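Local coordinates for protein CDP-4-keto-6-deoxy-D-glucose-3-dehydrase (Yersinia pseudotuberculosis, PDB 3BB8) that uses pyridoxal 5'-phosphate and probably removes the C3 hydroxyl of CDP-4-keto-6-deoxy-D-glucose during lipopolysaccharide sugar synthesis, at residues A66-L71 with V80-S85; L94-S99 with S239-F244; S243-G248 with N288-D293. The protein carries 1 engineered substitution. One frame throughout, in Å; residues are numbered along the deposited sequence.

Contact 1 of 3, residues A66-L71 with V80-S85; sequences AFEKKL and VLTTTS. With PLP (pyridoxal-5'-phosphate), chain C.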
loop_
_atom_site.group_PDB
_atom_site.type_symbol
_atom_site.label_atom_id
_atom_site.label_comp_id
_atom_site.label_asym_id
_atom_site.label_seq_id
_atom_site.Cartn_x
_atom_site.Cartn_y
_atom_site.Cartn_z
ATOM N N ALA A 66 -0.934 -18.289 7.529
ATOM C CA ALA A 66 -1.977 -18.726 8.453
ATOM C C ALA A 66 -3.229 -17.852 8.315
ATOM O O ALA A 66 -4.352 -18.360 8.266
ATOM C CB ALA A 66 -1.454 -18.675 9.892
ATOM N N PHE A 67 -3.027 -16.539 8.239
ATOM C CA PHE A 67 -4.142 -15.611 8.111
ATOM C C PHE A 67 -4.930 -15.816 6.831
ATOM O O PHE A 67 -6.153 -15.937 6.869
ATOM C CB PHE A 67 -3.663 -14.152 8.181
ATOM C CG PHE A 67 -4.780 -13.149 8.036
ATOM C CD1 PHE A 67 -5.175 -12.700 6.775
ATOM C CD2 PHE A 67 -5.504 -12.730 9.151
ATOM C CE1 PHE A 67 -6.277 -11.858 6.622
ATOM C CE2 PHE A 67 -6.610 -11.887 9.008
ATOM C CZ PHE A 67 -6.997 -11.452 7.740
ATOM N N GLU A 68 -4.238 -15.864 5.696
ATOM C CA GLU A 68 -4.931 -16.030 4.423
ATOM C C GLU A 68 -5.694 -17.336 4.400
ATOM O O GLU A 68 -6.760 -17.442 3.778
ATOM C CB GLU A 68 -3.947 -15.974 3.250
ATOM C CG GLU A 68 -3.213 -14.642 3.127
ATOM C CD GLU A 68 -2.266 -14.594 1.934
ATOM O OE1 GLU A 68 -1.602 -15.617 1.651
ATOM O OE2 GLU A 68 -2.176 -13.527 1.289
ATOM N N LYS A 69 -5.145 -18.329 5.095
ATOM C CA LYS A 69 -5.766 -19.644 5.168
ATOM C C LYS A 69 -7.031 -19.609 6.012
ATOM O O LYS A 69 -8.094 -20.018 5.557
ATOM C CB LYS A 69 -4.789 -20.661 5.765
ATOM C CG LYS A 69 -5.326 -22.089 5.817
ATOM C CD LYS A 69 -4.390 -22.990 6.615
ATOM C CE LYS A 69 -4.866 -24.436 6.637
ATOM N NZ LYS A 69 -4.000 -25.255 7.530
ATOM N N LYS A 70 -6.920 -19.114 7.239
ATOM C CA LYS A 70 -8.086 -19.071 8.114
ATOM C C LYS A 70 -9.206 -18.170 7.592
ATOM O O LYS A 70 -10.382 -18.453 7.817
ATOM C CB LYS A 70 -7.692 -18.637 9.531
ATOM C CG LYS A 70 -8.759 -19.007 10.570
ATOM C CD LYS A 70 -8.505 -18.396 11.947
ATOM C CE LYS A 70 -7.284 -18.983 12.636
ATOM N NZ LYS A 70 -7.038 -18.330 13.958
ATOM N N LEU A 71 -8.852 -17.088 6.898
ATOM C CA LEU A 71 -9.871 -16.190 6.364
ATOM C C LEU A 71 -10.580 -16.898 5.224
ATOM O O LEU A 71 -11.801 -16.807 5.086
ATOM C CB LEU A 71 -9.256 -14.874 5.859
ATOM C CG LEU A 71 -10.267 -13.866 5.285
ATOM C CD1 LEU A 71 -11.261 -13.455 6.379
ATOM C CD2 LEU A 71 -9.546 -12.637 4.725
ATOM N N VAL A 80 -7.231 -16.166 -1.076
ATOM C CA VAL A 80 -7.245 -14.944 -0.290
ATOM C C VAL A 80 -5.856 -14.316 -0.347
ATOM O O VAL A 80 -4.866 -14.953 -0.013
ATOM C CB VAL A 80 -7.606 -15.233 1.187
ATOM C CG1 VAL A 80 -7.371 -13.987 2.043
ATOM C CG2 VAL A 80 -9.065 -15.689 1.287
ATOM N N LEU A 81 -5.796 -13.060 -0.778
ATOM C CA LEU A 81 -4.534 -12.337 -0.874
ATOM C C LEU A 81 -4.570 -11.103 0.024
ATOM O O LEU A 81 -5.500 -10.298 -0.070
ATOM C CB LEU A 81 -4.300 -11.885 -2.317
ATOM C CG LEU A 81 -4.021 -12.939 -3.383
ATOM C CD1 LEU A 81 -4.020 -12.279 -4.757
ATOM C CD2 LEU A 81 -2.675 -13.604 -3.098
ATOM N N THR A 82 -3.569 -10.946 0.886
ATOM C CA THR A 82 -3.545 -9.774 1.734
ATOM C C THR A 82 -2.929 -8.599 0.991
ATOM O O THR A 82 -2.144 -8.779 0.054
ATOM C CB THR A 82 -2.757 -10.006 3.036
ATOM O OG1 THR A 82 -1.423 -10.437 2.731
ATOM C CG2 THR A 82 -3.467 -11.045 3.902
ATOM N N THR A 83 -3.300 -7.393 1.408
ATOM C CA THR A 83 -2.779 -6.177 0.796
ATOM C C THR A 83 -2.739 -5.053 1.842
ATOM O O THR A 83 -3.154 -5.262 2.978
ATOM C CB THR A 83 -3.616 -5.794 -0.444
ATOM O OG1 THR A 83 -3.041 -4.643 -1.067
ATOM C CG2 THR A 83 -5.054 -5.531 -0.066
ATOM N N THR A 84 -2.249 -3.869 1.471
ATOM C CA THR A 84 -2.081 -2.773 2.433
ATOM C C THR A 84 -3.314 -2.172 3.106
ATOM O O THR A 84 -3.211 -1.629 4.201
ATOM C CB THR A 84 -1.324 -1.592 1.810
ATOM O OG1 THR A 84 -2.260 -0.744 1.134
ATOM C CG2 THR A 84 -0.263 -2.090 0.812
ATOM N N SER A 85 -4.470 -2.257 2.461
ATOM C CA SER A 85 -5.669 -1.664 3.013
ATOM C C SER A 85 -6.875 -2.104 2.212
ATOM O O SER A 85 -6.741 -2.741 1.168
ATOM C CB SER A 85 -5.565 -0.130 2.920
ATOM O OG SER A 85 -5.484 0.289 1.558
HETATM N N1 PLP C . -14.799 0.744 1.107
HETATM C C2 PLP C . -15.596 0.941 2.223
HETATM C C2A PLP C . -17.105 0.862 2.036
HETATM C C3 PLP C . -14.993 1.204 3.488
HETATM O O3 PLP C . -15.732 1.406 4.601
HETATM C C4 PLP C . -13.539 1.259 3.606
HETATM C C4A PLP C . -12.927 1.520 5.027
HETATM C C5 PLP C . -12.771 1.058 2.412
HETATM C C6 PLP C . -13.455 0.797 1.163
HETATM C C5A PLP C . -11.277 1.073 2.289
HETATM O O4P PLP C . -10.624 0.576 3.370
HETATM P P PLP C . -9.303 1.209 4.031
HETATM O O1P PLP C . -8.680 0.093 4.845
HETATM O O2P PLP C . -9.846 2.422 4.990
HETATM O O3P PLP C . -8.373 1.748 2.939
#

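Contact 2 of 3, residues L94-S99 with S239-F244; sequences LTALTS and SIIESF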
loop_
_atom_site.group_PDB
_atom_site.type_symbol
_atom_site.label_atom_id
_atom_site.label_comp_id
_atom_site.label_asym_id
_atom_site.label_seq_id
_atom_site.Cartn_x
_atom_site.Cartn_y
_atom_site.Cartn_z
ATOM N N LEU A 94 -10.247 -4.336 -9.183
ATOM C CA LEU A 94 -10.651 -3.709 -10.443
ATOM C C LEU A 94 -9.533 -3.719 -11.484
ATOM O O LEU A 94 -9.783 -3.946 -12.665
ATOM C CB LEU A 94 -11.099 -2.266 -10.183
ATOM C CG LEU A 94 -11.860 -1.427 -11.216
ATOM C CD1 LEU A 94 -10.953 -1.024 -12.382
ATOM C CD2 LEU A 94 -13.067 -2.208 -11.696
ATOM N N THR A 95 -8.304 -3.478 -11.045
ATOM C CA THR A 95 -7.160 -3.439 -11.947
ATOM C C THR A 95 -6.903 -4.785 -12.599
ATOM O O THR A 95 -6.640 -4.861 -13.793
ATOM C CB THR A 95 -5.883 -2.999 -11.207
ATOM O OG1 THR A 95 -6.088 -1.693 -10.662
ATOM C CG2 THR A 95 -4.677 -2.983 -12.171
ATOM N N ALA A 96 -6.986 -5.842 -11.803
ATOM C CA ALA A 96 -6.776 -7.197 -12.273
ATOM C C ALA A 96 -7.676 -7.548 -13.456
ATOM O O ALA A 96 -7.272 -8.280 -14.364
ATOM C CB ALA A 96 -7.025 -8.147 -11.149
ATOM N N LEU A 97 -8.897 -7.030 -13.449
ATOM C CA LEU A 97 -9.828 -7.313 -14.529
ATOM C C LEU A 97 -9.432 -6.585 -15.803
ATOM O O LEU A 97 -10.139 -6.677 -16.808
ATOM C CB LEU A 97 -11.247 -6.909 -14.132
ATOM C CG LEU A 97 -11.871 -7.640 -12.943
ATOM C CD1 LEU A 97 -13.288 -7.127 -12.695
ATOM C CD2 LEU A 97 -11.891 -9.124 -13.225
ATOM N N THR A 98 -8.319 -5.851 -15.766
ATOM C CA THR A 98 -7.858 -5.126 -16.954
ATOM C C THR A 98 -6.765 -5.930 -17.654
ATOM O O THR A 98 -6.275 -5.545 -18.721
ATOM C CB THR A 98 -7.252 -3.743 -16.614
ATOM O OG1 THR A 98 -5.993 -3.934 -15.956
ATOM C CG2 THR A 98 -8.187 -2.939 -15.708
ATOM N N SER A 99 -6.384 -7.043 -17.037
ATOM C CA SER A 99 -5.348 -7.916 -17.571
ATOM C C SER A 99 -5.664 -8.474 -18.951
ATOM O O SER A 99 -6.733 -9.042 -19.167
ATOM C CB SER A 99 -5.118 -9.093 -16.629
ATOM O OG SER A 99 -4.310 -10.066 -17.262
ATOM N N SER A 239 -4.199 -15.364 -9.655
ATOM C CA SER A 239 -2.873 -15.184 -10.239
ATOM C C SER A 239 -2.665 -13.785 -10.797
ATOM O O SER A 239 -1.591 -13.221 -10.650
ATOM C CB SER A 239 -2.615 -16.218 -11.337
ATOM O OG SER A 239 -2.284 -17.458 -10.744
ATOM N N ILE A 240 -3.687 -13.235 -11.445
ATOM C CA ILE A 240 -3.584 -11.885 -11.985
ATOM C C ILE A 240 -3.370 -10.892 -10.830
ATOM O O ILE A 240 -2.439 -10.087 -10.873
ATOM C CB ILE A 240 -4.866 -11.489 -12.783
ATOM C CG1 ILE A 240 -4.835 -12.099 -14.191
ATOM C CG2 ILE A 240 -4.946 -9.979 -12.956
ATOM C CD1 ILE A 240 -4.571 -13.573 -14.236
ATOM N N ILE A 241 -4.224 -10.975 -9.804
ATOM C CA ILE A 241 -4.173 -10.094 -8.629
ATOM C C ILE A 241 -2.789 -10.068 -8.008
ATOM O O ILE A 241 -2.195 -9.000 -7.828
ATOM C CB ILE A 241 -5.134 -10.563 -7.491
ATOM C CG1 ILE A 241 -6.519 -10.871 -8.047
ATOM C CG2 ILE A 241 -5.235 -9.485 -6.395
ATOM C CD1 ILE A 241 -7.241 -9.693 -8.574
ATOM N N GLU A 242 -2.303 -11.257 -7.651
ATOM C CA GLU A 242 -0.993 -11.426 -7.021
ATOM C C GLU A 242 0.125 -10.761 -7.823
ATOM O O GLU A 242 1.037 -10.155 -7.254
ATOM C CB GLU A 242 -0.701 -12.918 -6.843
ATOM C CG GLU A 242 0.552 -13.226 -6.025
ATOM C CD GLU A 242 0.613 -14.686 -5.590
ATOM O OE1 GLU A 242 0.480 -15.570 -6.465
ATOM O OE2 GLU A 242 0.794 -14.951 -4.379
ATOM N N SER A 243 0.048 -10.882 -9.145
ATOM C CA SER A 243 1.039 -10.285 -10.031
ATOM C C SER A 243 1.009 -8.760 -9.893
ATOM O O SER A 243 2.053 -8.115 -9.760
ATOM C CB SER A 243 0.749 -10.683 -11.477
ATOM O OG SER A 243 1.639 -10.040 -12.372
ATOM N N PHE A 244 -0.189 -8.189 -9.927
ATOM C CA PHE A 244 -0.345 -6.744 -9.790
ATOM C C PHE A 244 0.148 -6.277 -8.415
ATOM O O PHE A 244 0.767 -5.218 -8.285
ATOM C CB PHE A 244 -1.804 -6.363 -9.972
ATOM C CG PHE A 244 -2.208 -6.171 -11.404
ATOM C CD1 PHE A 244 -1.702 -5.109 -12.147
ATOM C CD2 PHE A 244 -3.133 -7.029 -12.001
ATOM C CE1 PHE A 244 -2.110 -4.894 -13.469
ATOM C CE2 PHE A 244 -3.549 -6.822 -13.323
ATOM C CZ PHE A 244 -3.036 -5.752 -14.055
#

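Contact 3 of 3, residues S243-G248 with N288-D293; sequences SFRDWG and NLKITD. With PLP (pyridoxal-5'-phosphate), chain E.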
loop_
_atom_site.group_PDB
_atom_site.type_symbol
_atom_site.label_atom_id
_atom_site.label_comp_id
_atom_site.label_asym_id
_atom_site.label_seq_id
_atom_site.Cartn_x
_atom_site.Cartn_y
_atom_site.Cartn_z
ATOM N N SER A 243 0.048 -10.882 -9.145
ATOM C CA SER A 243 1.039 -10.285 -10.031
ATOM C C SER A 243 1.009 -8.760 -9.893
ATOM O O SER A 243 2.053 -8.115 -9.760
ATOM C CB SER A 243 0.749 -10.683 -11.477
ATOM O OG SER A 243 1.639 -10.040 -12.372
ATOM N N PHE A 244 -0.189 -8.189 -9.927
ATOM C CA PHE A 244 -0.345 -6.744 -9.790
ATOM C C PHE A 244 0.148 -6.277 -8.415
ATOM O O PHE A 244 0.767 -5.218 -8.285
ATOM C CB PHE A 244 -1.804 -6.363 -9.972
ATOM C CG PHE A 244 -2.208 -6.171 -11.404
ATOM C CD1 PHE A 244 -1.702 -5.109 -12.147
ATOM C CD2 PHE A 244 -3.133 -7.029 -12.001
ATOM C CE1 PHE A 244 -2.110 -4.894 -13.469
ATOM C CE2 PHE A 244 -3.549 -6.822 -13.323
ATOM C CZ PHE A 244 -3.036 -5.752 -14.055
ATOM N N ARG A 245 -0.112 -7.082 -7.393
ATOM C CA ARG A 245 0.319 -6.731 -6.055
ATOM C C ARG A 245 1.832 -6.833 -5.946
ATOM O O ARG A 245 2.473 -6.017 -5.293
ATOM C CB ARG A 245 -0.325 -7.649 -5.004
ATOM C CG ARG A 245 0.028 -7.233 -3.576
ATOM C CD ARG A 245 -0.291 -8.317 -2.547
ATOM N NE ARG A 245 0.527 -9.514 -2.715
ATOM C CZ ARG A 245 0.291 -10.676 -2.101
ATOM N NH1 ARG A 245 -0.742 -10.810 -1.268
ATOM N NH2 ARG A 245 1.082 -11.714 -2.332
ATOM N N ASP A 246 2.400 -7.836 -6.602
ATOM C CA ASP A 246 3.832 -8.053 -6.539
ATOM C C ASP A 246 4.682 -7.523 -7.707
ATOM O O ASP A 246 5.343 -8.287 -8.405
ATOM C CB ASP A 246 4.100 -9.549 -6.324
ATOM C CG ASP A 246 3.351 -10.120 -5.117
ATOM O OD1 ASP A 246 2.954 -9.351 -4.212
ATOM O OD2 ASP A 246 3.168 -11.355 -5.062
ATOM N N TRP A 247 4.673 -6.204 -7.888
ATOM C CA TRP A 247 5.451 -5.507 -8.914
ATOM C C TRP A 247 5.053 -5.833 -10.340
ATOM O O TRP A 247 5.744 -5.458 -11.295
ATOM C CB TRP A 247 6.953 -5.782 -8.727
ATOM C CG TRP A 247 7.518 -5.421 -7.364
ATOM C CD1 TRP A 247 7.792 -4.164 -6.888
ATOM C CD2 TRP A 247 7.867 -6.334 -6.306
ATOM N NE1 TRP A 247 8.291 -4.243 -5.600
ATOM C CE2 TRP A 247 8.345 -5.558 -5.221
ATOM C CE3 TRP A 247 7.823 -7.728 -6.171
ATOM C CZ2 TRP A 247 8.776 -6.135 -4.014
ATOM C CZ3 TRP A 247 8.258 -8.309 -4.962
ATOM C CH2 TRP A 247 8.727 -7.507 -3.902
ATOM N N GLY A 248 3.923 -6.508 -10.492
ATOM C CA GLY A 248 3.473 -6.886 -11.817
ATOM C C GLY A 248 4.328 -7.997 -12.403
ATOM O O GLY A 248 4.329 -8.212 -13.617
ATOM N N ASN A 288 3.266 -2.367 -5.664
ATOM C CA ASN A 288 3.867 -3.134 -4.583
ATOM C C ASN A 288 2.959 -2.795 -3.419
ATOM O O ASN A 288 3.249 -1.914 -2.599
ATOM C CB ASN A 288 5.286 -2.717 -4.246
ATOM C CG ASN A 288 5.864 -3.542 -3.097
ATOM O OD1 ASN A 288 7.002 -3.331 -2.676
ATOM N ND2 ASN A 288 5.074 -4.482 -2.581
ATOM N N LEU A 289 1.841 -3.497 -3.370
ATOM C CA LEU A 289 0.929 -3.432 -2.245
ATOM C C LEU A 289 0.857 -4.629 -1.299
ATOM O O LEU A 289 -0.201 -5.243 -1.142
ATOM C CB LEU A 289 -0.431 -3.176 -2.899
ATOM C CG LEU A 289 -0.477 -1.930 -3.798
ATOM C CD1 LEU A 289 -1.696 -1.986 -4.714
ATOM C CD2 LEU A 289 -0.502 -0.677 -2.941
ATOM N N LYS A 290 1.984 -4.965 -0.677
ATOM C CA LYS A 290 2.019 -6.077 0.281
ATOM C C LYS A 290 2.188 -5.549 1.706
ATOM O O LYS A 290 2.563 -4.388 1.912
ATOM C CB LYS A 290 3.169 -7.048 -0.021
ATOM C CG LYS A 290 3.141 -7.649 -1.412
ATOM C CD LYS A 290 4.178 -8.759 -1.578
ATOM C CE LYS A 290 5.265 -8.390 -2.590
ATOM N NZ LYS A 290 6.117 -7.233 -2.170
ATOM N N ILE A 291 1.907 -6.403 2.686
ATOM C CA ILE A 291 2.051 -6.003 4.078
ATOM C C ILE A 291 3.131 -6.818 4.770
ATOM O O ILE A 291 3.838 -7.607 4.130
ATOM C CB ILE A 291 0.714 -6.117 4.877
ATOM C CG1 ILE A 291 0.410 -7.573 5.259
ATOM C CG2 ILE A 291 -0.418 -5.521 4.057
ATOM C CD1 ILE A 291 -0.005 -8.449 4.123
ATOM N N THR A 292 3.271 -6.602 6.071
ATOM C CA THR A 292 4.276 -7.296 6.865
ATOM C C THR A 292 3.645 -8.454 7.632
ATOM O O THR A 292 2.422 -8.523 7.769
ATOM C CB THR A 292 4.920 -6.340 7.885
ATOM O OG1 THR A 292 3.948 -5.976 8.873
ATOM C CG2 THR A 292 5.434 -5.089 7.192
ATOM N N ASP A 293 4.473 -9.363 8.143
ATOM C CA ASP A 293 3.926 -10.488 8.887
ATOM C C ASP A 293 3.430 -9.953 10.233
ATOM O O ASP A 293 2.556 -10.556 10.856
ATOM C CB ASP A 293 4.982 -11.591 9.069
ATOM C CG ASP A 293 4.398 -13.001 8.901
ATOM O OD1 ASP A 293 3.585 -13.215 7.978
ATOM O OD2 ASP A 293 4.764 -13.904 9.686
HETATM N N1 PLP E . 12.588 1.728 -7.643
HETATM C C2 PLP E . 13.795 1.064 -7.542
HETATM C C2A PLP E . 14.940 1.526 -8.448
HETATM C C3 PLP E . 13.932 -0.008 -6.608
HETATM O O3 PLP E . 15.090 -0.693 -6.473
HETATM C C4 PLP E . 12.798 -0.393 -5.766
HETATM C C4A PLP E . 13.009 -1.544 -4.746
HETATM C C5 PLP E . 11.576 0.321 -5.927
HETATM C C6 PLP E . 11.511 1.397 -6.894
HETATM C C5A PLP E . 10.292 0.097 -5.181
HETATM O O4P PLP E . 10.442 -0.365 -3.914
HETATM P P PLP E . 9.576 -1.530 -3.245
HETATM O O1P PLP E . 9.701 -1.349 -1.764
HETATM O O2P PLP E . 10.279 -2.920 -3.763
HETATM O O3P PLP E . 8.109 -1.449 -3.730
#

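Contact 1 of 3, residues A66-L71 with V80-S85
Glu68, Phe67 and Leu71 of helix 62-75 pack on Val80 and Thr82 of strand 79-83, a helix-on-strand contact in the aspartate aminotransferase fold of this PLP enzyme. The segment axes come within 7.9 Å at 130°. Glu68 is the polar link: with CG anti to its carbonyl carbon and the chain extended beyond, the carboxylate reaches the strand, and OE2 accepts Thr82 N through its anti lone pair (3.0 Å, 152°). Thr82 OG1 turns instead to Asn64. Around the aliphatic part of Glu68 the packing is apolar. Thr82 CG2 lies 3.7 Å from both Glu68 CG and Phe67 CD1, meeting the ring obliquely, and the Leu71 and Val80 side chains cross at about a right angle, with CD2 of Leu71 3.7 Å from CG1 of Val80. Just past the strand, Ser85 N-caps helix 86-96, its OG bonded to Ser88 N, and its CB sits 3.4 Å from O3P of the cofactor phosphate. A second acceptor, Val80 O, stands 3.3 Å from Glu68 OE2. That closeness would tend to disfavour the charged carboxylate, whereas the Thr82 N-H and a long, weak ion pair to Arg245 probably help to offset it.

Contact 2 of 3, residues L94-S99 with S239-F244
Ala96 and Thr95 at the C-terminal end of helix 86-96 meet Ile240 and Phe244 of helix 235-245, a buried helix-end packing in the aminotransferase fold, with no hydrogen bond across it. Its tight part centres on Ala96, whose small side chain lets the backbones approach to 5.3 Å between its CA and that of Ile241. The CG2 branch of Ile240, anti to its own backbone N, lies 3.3 Å from Ala96 CB and also touches the Ala96 carbonyl oxygen. The Phe244 ring packs on the same residue: CE2 sits 3.4 Å from Ala96 CA, while Thr95 CG2 lies over one face in a CH-pi contact, 3.7 Å from the ring centroid and 20° off its normal. Thr95 can offer its methyl because OG1, beside the backbone N (chi1 -60°), turns back to Leu91 O and to Asn130. The same Phe244 ring stacks with His284. Packing is looser towards Thr98 and Ser99, in the type I beta turn that starts at Ala96. Thr98, partly exposed to solvent, brings OG1 only to 4.0 Å from Phe244 CZ. Ser99 is buried and leans on Ile240, but only reaches the edge of the Phe244 ring: its CB stands 4.3 Å from Phe244 CE2, near the ring plane, and its OG, bonded to Lys101 N, passes 3.7 Å from Ile240 CG1.

Contact 3 of 3, residues S243-G248 with N288-D293
Asn288 lies in the long loop between helices 235-245 and 293-323, where it returns to the end of helix 235-245 beside the second subunit's PLP site. Its backbone forms a single beta bridge with Asp246, its CA lies 3.3 Å from Arg245 O in a CA-H...O contact, and its side chain runs alongside Trp247 near the cofactor phosphate. There Trp247 NE1 donates to O2P (3.0 Å), so this chain supplies a hydrogen-bond donor to the phosphate in the neighbouring active site. Asn288 O is bonded to Ser85 of the second subunit. Leu289 N donates to Arg245 O (3.2 Å), the backbone bond of the contact, and Leu289 O abuts Arg245 CG (3.2 Å). Lys290 then crosses both Arg245 and Asp246 at about a right angle, its CD 3.0 Å from Asp246 OD1. Bends at chi3 (-115°) and chi4 carry NZ over the face of Trp247, a cation-pi contact 3.7 Å from the six-membered ring centroid and 33° off its normal. Arg245 NE meanwhile holds Asp246 OD1 in a salt bridge whose N-H...O bond is nearly straight (2.9 Å, 170°), and at 4.3 Å from Lys290 NZ this oxygen would also favour the ammonium charge. Ile291 packs on Thr82 of strand 79-83, close to where Arg245 NH1 bonds Thr82 O. Thr292 N-caps helix 293-323, and Asp293, in its first turn, accepts backbone N-H groups of Gly61, Phe63 and Asn64, joining the loop to the start of helix 62-75.

How the contacts relate
From the N terminus, contact 1 closes a short helix-to-strand connection, with eight residues between its two segments. The chain runs straight on into helix 86-96, where contact 2 opens; it closes only 139 residues later, after most of the large sheet, on helix 235-245. Contact 3 starts on that helix, sharing Ser243 and Phe244 with contact 2, and closes a 39-residue connection, partly unmodelled, with no helix or strand in its modelled part. The three follow in series, with none nested. In space they converge: Leu81 of contact 1 packs on Ile241 of contact 2, and Thr83 OG1 bonds Leu289 O of contact 3. Contacts 1 and 3 also touch the second subunit.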